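Local structure of mannosylglycerate hydrolase MGH1-like glycoside hydrolase domain-containing protein (Thermus thermophilus, 2Z07) at residues W32-A37 with P104-T109; S36-L41 with A412-F417. The protein probably hydrolyses mannosylglycerate, a solute made under osmotic stress, to mannose and glycerate, and can probably split glucosylglycerate as well. All blocks are in the same frame, centred on the assembly; numbering follows the deposited sequence.

Interaction 1. Residues W32-A37 with P104-T109; sequences WLWDSA and PPVVAT
In what is probably the wall of the substrate pocket, Trp34 lies against Pro104 and Val106 at the start of helix 33-43; Trp34 is probably a substrate-binding residue, as are its neighbours Trp32, Leu33 and Asp35 and, beside Pro104, Gln103. Pro104 CB sits over one face of the indole, 3.5 Å from the centroid of its five-membered ring and 17° off the normal, a CH-pi contact. It lies 3.4 Å from Trp34 NE1, while Pro104 CG reaches back over the ring fusion, 3.8 Å from Trp34 CE2. A chi1 of -157° sets Trp34 CG opposite its own backbone N, which swings the indole out from the helix and across the proline. The setting is the (alpha/alpha)6-type scaffold of family 63 glycoside hydrolases, where loops at the ends of packed helices carry the substrate site. Here the loop before helix 107-117 turns through an inverse gamma turn centred on Pro105, whose ring is directed to helices 121-146 and 235-254. Val106 then sends CG1 to the rim of the indole, in the ring plane, 3.7 Å from Trp34 CD1. The same methyl presses on the next turn of helix 33-43: Val106 CG1 and Ala37 CB are 3.3 Å apart, tighter than usual for two carbons. Ala37 CB also approaches the backbone of Val107, 4.1 Å from its CA.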
loop_
_atom_site.group_PDB
_atom_site.type_symbol
_atom_site.label_atom_id
_atom_site.label_comp_id
_atom_site.label_asym_id
_atom_site.label_seq_id
_atom_site.Cartn_x
_atom_site.Cartn_y
_atom_site.Cartn_z
ATOM N N TRP A 32 7.965 -0.201 9.167
ATOM C CA TRP A 32 6.623 -0.392 8.629
ATOM C C TRP A 32 6.642 -1.193 7.331
ATOM O O TRP A 32 7.461 -0.942 6.445
ATOM C CB TRP A 32 5.956 0.958 8.380
ATOM C CG TRP A 32 5.558 1.674 9.624
ATOM C CD1 TRP A 32 6.376 2.075 10.646
ATOM C CD2 TRP A 32 4.237 2.099 9.973
ATOM N NE1 TRP A 32 5.640 2.731 11.611
ATOM C CE2 TRP A 32 4.324 2.757 11.221
ATOM C CE3 TRP A 32 2.985 1.988 9.350
ATOM C CZ2 TRP A 32 3.205 3.302 11.861
ATOM C CZ3 TRP A 32 1.872 2.529 9.985
ATOM C CH2 TRP A 32 1.992 3.179 11.231
ATOM N N LEU A 33 5.723 -2.147 7.231
ATOM C CA LEU A 33 5.602 -3.019 6.068
ATOM C C LEU A 33 5.392 -2.269 4.753
ATOM O O LEU A 33 6.209 -2.365 3.838
ATOM C CB LEU A 33 4.444 -4.004 6.284
ATOM C CG LEU A 33 3.905 -4.800 5.088
ATOM C CD1 LEU A 33 4.971 -5.743 4.557
ATOM C CD2 LEU A 33 2.678 -5.583 5.520
ATOM N N TRP A 34 4.298 -1.522 4.663
ATOM C CA TRP A 34 3.990 -0.795 3.437
ATOM C C TRP A 34 5.092 0.206 3.083
ATOM O O TRP A 34 5.604 0.211 1.958
ATOM C CB TRP A 34 2.635 -0.089 3.581
ATOM C CG TRP A 34 1.955 0.218 2.272
ATOM C CD1 TRP A 34 2.160 -0.408 1.074
ATOM C CD2 TRP A 34 0.914 1.183 2.046
ATOM N NE1 TRP A 34 1.310 0.102 0.117
ATOM C CE2 TRP A 34 0.534 1.078 0.686
ATOM C CE3 TRP A 34 0.262 2.120 2.859
ATOM C CZ2 TRP A 34 -0.468 1.878 0.123
ATOM C CZ3 TRP A 34 -0.738 2.915 2.296
ATOM C CH2 TRP A 34 -1.091 2.786 0.942
ATOM N N ASP A 35 5.463 1.040 4.048
ATOM C CA ASP A 35 6.493 2.051 3.849
ATOM C C ASP A 35 7.836 1.487 3.392
ATOM O O ASP A 35 8.434 2.013 2.446
ATOM C CB ASP A 35 6.696 2.862 5.134
ATOM C CG ASP A 35 5.442 3.590 5.567
ATOM O OD1 ASP A 35 4.459 2.912 5.934
ATOM O OD2 ASP A 35 5.438 4.842 5.531
ATOM N N SER A 36 8.309 0.431 4.059
ATOM C CA SER A 36 9.596 -0.186 3.718
ATOM C C SER A 36 9.653 -0.729 2.303
ATOM O O SER A 36 10.721 -0.774 1.699
ATOM C CB SER A 36 9.940 -1.313 4.697
ATOM O OG SER A 36 10.398 -0.793 5.936
ATOM N N ALA A 37 8.510 -1.154 1.777
ATOM C CA ALA A 37 8.458 -1.669 0.412
ATOM C C ALA A 37 8.753 -0.526 -0.570
ATOM O O ALA A 37 9.579 -0.666 -1.476
ATOM C CB ALA A 37 7.086 -2.262 0.129
ATOM N N PRO A 104 -1.258 -3.078 3.126
ATOM C CA PRO A 104 -1.118 -3.360 1.691
ATOM C C PRO A 104 0.137 -4.148 1.318
ATOM O O PRO A 104 1.259 -3.711 1.580
ATOM C CB PRO A 104 -1.155 -1.971 1.067
ATOM C CG PRO A 104 -2.118 -1.246 1.978
ATOM C CD PRO A 104 -1.634 -1.667 3.344
ATOM N N PRO A 105 -0.046 -5.329 0.697
ATOM C CA PRO A 105 1.039 -6.221 0.274
ATOM C C PRO A 105 1.683 -5.857 -1.066
ATOM O O PRO A 105 1.621 -6.623 -2.026
ATOM C CB PRO A 105 0.354 -7.579 0.237
ATOM C CG PRO A 105 -0.998 -7.224 -0.312
ATOM C CD PRO A 105 -1.360 -5.957 0.462
ATOM N N VAL A 106 2.322 -4.693 -1.121
ATOM C CA VAL A 106 2.969 -4.246 -2.348
ATOM C C VAL A 106 4.357 -4.870 -2.472
ATOM O O VAL A 106 4.964 -4.847 -3.537
ATOM C CB VAL A 106 3.113 -2.701 -2.355
ATOM C CG1 VAL A 106 4.185 -2.273 -1.364
ATOM C CG2 VAL A 106 3.441 -2.202 -3.759
ATOM N N VAL A 107 4.840 -5.453 -1.380
ATOM C CA VAL A 107 6.179 -6.033 -1.339
ATOM C C VAL A 107 6.614 -6.969 -2.482
ATOM O O VAL A 107 7.752 -6.875 -2.957
ATOM C CB VAL A 107 6.426 -6.722 0.031
ATOM C CG1 VAL A 107 5.515 -7.919 0.196
ATOM C CG2 VAL A 107 7.889 -7.121 0.154
ATOM N N ALA A 108 5.733 -7.860 -2.932
ATOM C CA ALA A 108 6.093 -8.773 -4.013
ATOM C C ALA A 108 6.414 -8.014 -5.305
ATOM O O ALA A 108 7.293 -8.416 -6.069
ATOM C CB ALA A 108 4.963 -9.776 -4.261
ATOM N N THR A 109 5.696 -6.921 -5.553
ATOM C CA THR A 109 5.940 -6.122 -6.754
ATOM C C THR A 109 7.328 -5.486 -6.680
ATOM O O THR A 109 8.043 -5.404 -7.678
ATOM C CB THR A 109 4.866 -5.025 -6.909
ATOM O OG1 THR A 109 3.597 -5.641 -7.156
ATOM C CG2 THR A 109 5.204 -4.088 -8.063
#

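Interaction 2. Residues S36-L41 with A412-F417; sequences SAFIAL and AALALF
Phe417 turns CG away from its own backbone N (chi1 -174°) and so brings its ring to Leu41, whose chi1 of -66° lays both methyls over that ring. Leu41 CB lies over one face of Phe417, 4.1 Å from the ring centroid, as a CH-pi contact; the two methyls spread over the same face, CD1 toward the CD2-CE2 side and CD2 4.0 Å from Phe417 CE1. Replacing Phe417 by an alanine would probably leave the Leu41 side chain without its aromatic cover and open a gap between the helices. The axes of 36-41 and 412-417 cross at 37° and come within 7.8 Å. Ala413 permits this approach: its CB meets backbone, 3.6 Å from Ile39 CA and equally near Phe38 O. The next residue, Leu414, brings both methyls obliquely to Phe38 CD1, CD2 at 4.1 Å. The pair thus joins an early helix of the catalytic domain to the last helix of the chain, with Trp360 of helix 356-368 touching both Phe38 and Leu41. The side-chain contacts are apolar and buried, with backbone carbonyls Phe38 O and Leu41 O touching carbon, so the grip depends on shape and aromatic-aliphatic packing.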
loop_
_atom_site.group_PDB
_atom_site.type_symbol
_atom_site.label_atom_id
_atom_site.label_comp_id
_atom_site.label_asym_id
_atom_site.label_seq_id
_atom_site.Cartn_x
_atom_site.Cartn_y
_atom_site.Cartn_z
ATOM N N SER A 36 8.309 0.431 4.059
ATOM C CA SER A 36 9.596 -0.186 3.718
ATOM C C SER A 36 9.653 -0.729 2.303
ATOM O O SER A 36 10.721 -0.774 1.699
ATOM C CB SER A 36 9.940 -1.313 4.697
ATOM O OG SER A 36 10.398 -0.793 5.936
ATOM N N ALA A 37 8.510 -1.154 1.777
ATOM C CA ALA A 37 8.458 -1.669 0.412
ATOM C C ALA A 37 8.753 -0.526 -0.570
ATOM O O ALA A 37 9.579 -0.666 -1.476
ATOM C CB ALA A 37 7.086 -2.262 0.129
ATOM N N PHE A 38 8.073 0.602 -0.386
ATOM C CA PHE A 38 8.270 1.768 -1.245
ATOM C C PHE A 38 9.676 2.329 -1.062
ATOM O O PHE A 38 10.333 2.712 -2.024
ATOM C CB PHE A 38 7.255 2.869 -0.905
ATOM C CG PHE A 38 5.856 2.579 -1.366
ATOM C CD1 PHE A 38 5.570 2.429 -2.724
ATOM C CD2 PHE A 38 4.819 2.466 -0.447
ATOM C CE1 PHE A 38 4.265 2.172 -3.158
ATOM C CE2 PHE A 38 3.515 2.209 -0.868
ATOM C CZ PHE A 38 3.236 2.062 -2.226
ATOM N N ILE A 39 10.130 2.374 0.184
ATOM C CA ILE A 39 11.450 2.902 0.495
ATOM C C ILE A 39 12.551 2.086 -0.180
ATOM O O ILE A 39 13.568 2.636 -0.617
ATOM C CB ILE A 39 11.660 2.946 2.024
ATOM C CG1 ILE A 39 10.653 3.927 2.640
ATOM C CG2 ILE A 39 13.090 3.372 2.357
ATOM C CD1 ILE A 39 10.606 3.914 4.160
ATOM N N ALA A 40 12.337 0.779 -0.294
ATOM C CA ALA A 40 13.323 -0.086 -0.928
ATOM C C ALA A 40 13.573 0.374 -2.363
ATOM O O ALA A 40 14.716 0.380 -2.822
ATOM C CB ALA A 40 12.848 -1.540 -0.910
ATOM N N LEU A 41 12.512 0.758 -3.070
ATOM C CA LEU A 41 12.661 1.233 -4.446
ATOM C C LEU A 41 13.562 2.463 -4.437
ATOM O O LEU A 41 14.381 2.654 -5.334
ATOM C CB LEU A 41 11.303 1.598 -5.049
ATOM C CG LEU A 41 10.324 0.442 -5.269
ATOM C CD1 LEU A 41 9.014 0.983 -5.807
ATOM C CD2 LEU A 41 10.925 -0.564 -6.239
ATOM N N ALA A 412 10.243 10.668 -0.549
ATOM C CA ALA A 412 11.624 10.848 -0.983
ATOM C C ALA A 412 12.069 9.663 -1.836
ATOM O O ALA A 412 12.706 9.839 -2.876
ATOM C CB ALA A 412 12.546 10.990 0.231
ATOM N N ALA A 413 11.722 8.460 -1.386
ATOM C CA ALA A 413 12.078 7.239 -2.095
ATOM C C ALA A 413 11.445 7.208 -3.484
ATOM O O ALA A 413 12.093 6.837 -4.464
ATOM C CB ALA A 413 11.632 6.017 -1.291
ATOM N N LEU A 414 10.175 7.588 -3.564
ATOM C CA LEU A 414 9.475 7.599 -4.841
ATOM C C LEU A 414 9.953 8.752 -5.708
ATOM O O LEU A 414 9.902 8.668 -6.929
ATOM C CB LEU A 414 7.961 7.665 -4.623
ATOM C CG LEU A 414 7.189 6.343 -4.797
ATOM C CD1 LEU A 414 8.088 5.126 -4.574
ATOM C CD2 LEU A 414 6.022 6.331 -3.834
ATOM N N ALA A 415 10.423 9.827 -5.084
ATOM C CA ALA A 415 10.945 10.948 -5.860
ATOM C C ALA A 415 12.154 10.391 -6.608
ATOM O O ALA A 415 12.324 10.625 -7.804
ATOM C CB ALA A 415 11.373 12.083 -4.940
ATOM N N LEU A 416 12.975 9.631 -5.889
ATOM C CA LEU A 416 14.175 9.019 -6.456
ATOM C C LEU A 416 13.855 7.970 -7.517
ATOM O O LEU A 416 14.375 8.019 -8.631
ATOM C CB LEU A 416 15.005 8.375 -5.343
ATOM C CG LEU A 416 15.794 9.314 -4.424
ATOM C CD1 LEU A 416 16.283 8.550 -3.205
ATOM C CD2 LEU A 416 16.963 9.916 -5.189
ATOM N N PHE A 417 12.996 7.017 -7.169
ATOM C CA PHE A 417 12.627 5.956 -8.096
ATOM C C PHE A 417 11.902 6.508 -9.321
ATOM O O PHE A 417 12.112 6.045 -10.441
ATOM C CB PHE A 417 11.743 4.927 -7.387
ATOM C CG PHE A 417 11.443 3.723 -8.224
ATOM C CD1 PHE A 417 12.438 2.784 -8.495
ATOM C CD2 PHE A 417 10.178 3.541 -8.775
ATOM C CE1 PHE A 417 12.175 1.683 -9.303
ATOM C CE2 PHE A 417 9.906 2.440 -9.588
ATOM C CZ PHE A 417 10.904 1.512 -9.851
#

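Both contacts are buried and both use helix 33-43, with overlapping segments on that helix and centres about 11 Å apart; of the overlap, Ala37 takes part in interaction 1 alone. Interaction 1 is the more central, about 6 Å from the centre of the chain, and takes the N-terminal end of that helix against a proline-rich loop at the probable substrate site. Interaction 2, about 12 Å from the same centre, is a helix-helix interface with the chain's C-terminal helix. In each an aliphatic carbon lies over an aromatic face, but the ring belongs to helix 33-43 in the first and to the partner in the second. Phe38, meeting Trp34 within the helix, connects the two.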